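Local coordinates for protein internalin (Listeria monocytogenes serotype 4b, PDB 4FMZ) that probably acts in adhesion to or invasion of host cells, as a leucine-rich-repeat protein of the internalin family, at residues 250-255 with 272-277. Sequence-based numbering, arbitrary orientation.
With EDO (1,2-ethanediol), chain H.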
ATOM      1  N   ILE A 250      -4.015  -5.436  15.259  1.00 20.09           N
ATOM      2  CA  ILE A 250      -3.061  -4.781  16.140  1.00 19.94           C
ATOM      3  C   ILE A 250      -2.384  -5.860  17.018  1.00 23.64           C
ATOM      4  O   ILE A 250      -2.057  -5.635  18.184  1.00 23.41           O
ATOM      5  CB  ILE A 250      -3.784  -3.630  16.917  1.00 22.83           C
ATOM      6  CG1 ILE A 250      -2.809  -2.619  17.553  1.00 23.94           C
ATOM      7  CG2 ILE A 250      -4.929  -4.098  17.830  1.00 23.05           C
ATOM      8  CD1 ILE A 250      -3.345  -1.207  17.759  1.00 29.49           C
ATOM      9  N   GLY A 251      -2.125  -7.009  16.398  1.00 19.72           N
ATOM     10  CA  GLY A 251      -1.435  -8.112  17.046  1.00 20.28           C
ATOM     11  C   GLY A 251       0.037  -7.788  17.224  1.00 24.22           C
ATOM     12  O   GLY A 251       0.543  -6.835  16.616  1.00 22.57           O
ATOM     13  N   THR A 252       0.731  -8.541  18.087  1.00 20.77           N
ATOM     14  CA  THR A 252       2.173  -8.379  18.349  1.00 20.73           C
ATOM     15  C   THR A 252       2.504  -6.908  18.808  1.00 23.28           C
ATOM     16  O   THR A 252       3.369  -6.213  18.251  1.00 23.25           O
ATOM     17  CB  THR A 252       3.005  -8.854  17.135  1.00 27.02           C
ATOM     18  OG1 THR A 252       2.408 -10.044  16.607  1.00 26.00           O
ATOM     19  CG2 THR A 252       4.450  -9.151  17.499  1.00 25.09           C
ATOM     20  N   ASN A 253       1.785  -6.456  19.827  1.00 20.20           N
ATOM     21  CA  ASN A 253       2.007  -5.144  20.431  1.00 20.59           C
ATOM     22  C   ASN A 253       2.175  -5.339  21.949  1.00 23.38           C
ATOM     23  O   ASN A 253       2.507  -6.448  22.370  1.00 22.74           O
ATOM     24  CB  ASN A 253       0.870  -4.178  20.066  1.00 18.63           C
ATOM     25  CG  ASN A 253       1.106  -3.507  18.747  1.00 33.20           C
ATOM     26  OD1 ASN A 253       1.974  -2.656  18.628  1.00 21.91           O
ATOM     27  ND2 ASN A 253       0.357  -3.885  17.724  1.00 23.35           N
ATOM     28  N   GLN A 254       1.968  -4.282  22.759  1.00 21.86           N
ATOM     29  CA  GLN A 254       2.105  -4.361  24.217  0.50 22.01           C
ATOM     30  C   GLN A 254       0.788  -3.943  24.889  1.00 24.72           C
ATOM     31  O   GLN A 254       0.794  -3.267  25.906  1.00 24.96           O
ATOM     32  CB  GLN A 254       3.290  -3.490  24.683  0.50 24.24           C
ATOM     33  CG  GLN A 254       4.665  -4.052  24.306  0.50 41.30           C
ATOM     34  CD  GLN A 254       5.777  -3.036  24.426  0.50 58.95           C
ATOM     35  OE1 GLN A 254       5.944  -2.364  25.451  0.50 53.72           O
ATOM     36  NE2 GLN A 254       6.597  -2.937  23.392  0.50 51.80           N
ATOM     37  N   ILE A 255      -0.344  -4.352  24.313  1.00 21.17           N
ATOM     38  CA  ILE A 255      -1.682  -4.014  24.806  1.00 21.41           C
ATOM     39  C   ILE A 255      -2.093  -4.952  25.942  1.00 26.10           C
ATOM     40  O   ILE A 255      -1.975  -6.171  25.797  1.00 25.70           O
ATOM     41  CB  ILE A 255      -2.686  -4.090  23.617  1.00 23.78           C
ATOM     42  CG1 ILE A 255      -2.322  -3.072  22.507  1.00 23.47           C
ATOM     43  CG2 ILE A 255      -4.160  -3.951  24.062  1.00 25.11           C
ATOM     44  CD1 ILE A 255      -2.762  -3.525  21.125  1.00 27.11           C
ATOM     45  N   VAL A 272      -6.006  -9.177  17.928  1.00 19.05           N
ATOM     46  CA  VAL A 272      -5.232  -8.692  19.063  1.00 18.22           C
ATOM     47  C   VAL A 272      -4.353  -9.846  19.614  1.00 21.09           C
ATOM     48  O   VAL A 272      -4.012  -9.854  20.788  1.00 20.11           O
ATOM     49  CB  VAL A 272      -6.115  -8.032  20.172  1.00 21.41           C
ATOM     50  CG1 VAL A 272      -6.612  -6.653  19.746  1.00 21.02           C
ATOM     51  CG2 VAL A 272      -7.283  -8.927  20.568  1.00 21.06           C
ATOM     52  N   GLY A 273      -3.974 -10.780  18.740  1.00 18.75           N
ATOM     53  CA  GLY A 273      -3.103 -11.898  19.089  1.00 18.34           C
ATOM     54  C   GLY A 273      -1.729 -11.396  19.494  1.00 21.19           C
ATOM     55  O   GLY A 273      -1.297 -10.346  19.013  1.00 20.14           O
ATOM     56  N   SER A 274      -1.042 -12.110  20.414  1.00 17.25           N
ATOM     57  CA  SER A 274       0.308 -11.745  20.878  1.00 16.90           C
ATOM     58  C   SER A 274       0.335 -10.353  21.570  1.00 21.36           C
ATOM     59  O   SER A 274       1.064  -9.424  21.186  1.00 21.41           O
ATOM     60  CB  SER A 274       1.322 -11.822  19.726  1.00 21.05           C
ATOM     61  OG  SER A 274       1.381 -13.151  19.235  1.00 24.34           O
ATOM     62  N   ASN A 275      -0.483 -10.241  22.607  1.00 19.41           N
ATOM     63  CA  ASN A 275      -0.554  -9.069  23.462  1.00 19.44           C
ATOM     64  C   ASN A 275      -0.550  -9.561  24.925  1.00 23.35           C
ATOM     65  O   ASN A 275      -0.068 -10.671  25.190  1.00 22.43           O
ATOM     66  CB  ASN A 275      -1.759  -8.194  23.102  1.00 20.39           C
ATOM     67  CG  ASN A 275      -1.489  -7.304  21.910  1.00 30.92           C
ATOM     68  OD1 ASN A 275      -0.687  -6.384  21.988  1.00 21.35           O
ATOM     69  ND2 ASN A 275      -2.098  -7.601  20.760  1.00 22.20           N
ATOM     70  N   GLN A 276      -1.032  -8.733  25.867  1.00 19.49           N
ATOM     71  CA  GLN A 276      -1.034  -9.077  27.286  1.00 19.31           C
ATOM     72  C   GLN A 276      -2.453  -8.912  27.870  1.00 24.24           C
ATOM     73  O   GLN A 276      -2.610  -8.529  29.027  1.00 24.06           O
ATOM     74  CB  GLN A 276       0.006  -8.196  28.021  1.00 20.44           C
ATOM     75  CG  GLN A 276       1.452  -8.486  27.609  1.00 27.12           C
ATOM     76  CD  GLN A 276       2.436  -7.434  28.070  1.00 51.64           C
ATOM     77  OE1 GLN A 276       2.611  -7.198  29.274  1.00 50.63           O
ATOM     78  NE2 GLN A 276       3.138  -6.802  27.116  1.00 35.35           N
ATOM     79  N   ILE A 277      -3.481  -9.237  27.075  1.00 20.79           N
ATOM     80  CA  ILE A 277      -4.886  -9.064  27.457  1.00 20.93           C
ATOM     81  C   ILE A 277      -5.366 -10.169  28.419  1.00 23.90           C
ATOM     82  O   ILE A 277      -5.205 -11.352  28.135  1.00 23.93           O
ATOM     83  CB  ILE A 277      -5.771  -8.979  26.185  1.00 24.15           C
ATOM     84  CG1 ILE A 277      -5.365  -7.754  25.324  1.00 24.55           C
ATOM     85  CG2 ILE A 277      -7.271  -8.934  26.538  1.00 25.40           C
ATOM     86  CD1 ILE A 277      -5.443  -7.963  23.821  1.00 25.62           C
TER
HETATM   87  C1  EDO H 406       0.082 -12.519  16.164  1.00 28.91           C
HETATM   88  O1  EDO H 406      -0.349 -13.508  17.089  1.00 24.21           O
HETATM   89  C2  EDO H 406      -1.128 -11.664  15.726  1.00 31.81           C
HETATM   90  O2  EDO H 406      -2.202 -12.540  15.443  1.00 34.60           O
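Asn275 reaches from 272-277 into the turn of 250-255 and uses both ends of its amide. Its ND2 donates to Ile250 O (3.2 Å) and, almost straight at 176°, to Val272 O of its own turn. Both acceptors lie close to the amide plane, which sets its rotation; two carbonyls at ND2 and an N-H at OD1 settle which end is which. Ile250 O is gripped twice, by ND2 of Asn275 and of Asn253 from opposite faces of its plane. Asn275 OD1 accepts from Ile255 N (3.1 Å) and weakly from Asn253 N; with CG beside the backbone N (chi1 -81°), the amide swings over to 250-255.

Backbone bonds flank this amide: Thr252 N to Gly273 O (2.9 Å) and Gln276 N to Ile255 O (2.7 Å). Apolar contacts join the same turns: Ile250 CG2 against Val272 CG1 (3.6 Å), and Ile255 alongside Ile277. Ser274 OG shares a hydrogen bond (2.8 Å) with O1 of a 1,2-ethanediol, probably from the crystallisation liquor.

This is the asparagine ladder of a leucine-rich-repeat solenoid: Asn253 bonds back to Ile228 O and Ile233 N, and Asn297 repeats the pattern on Val272 and Ile277. The stacked turns directly follow the parallel strands 247-249 and 269-271.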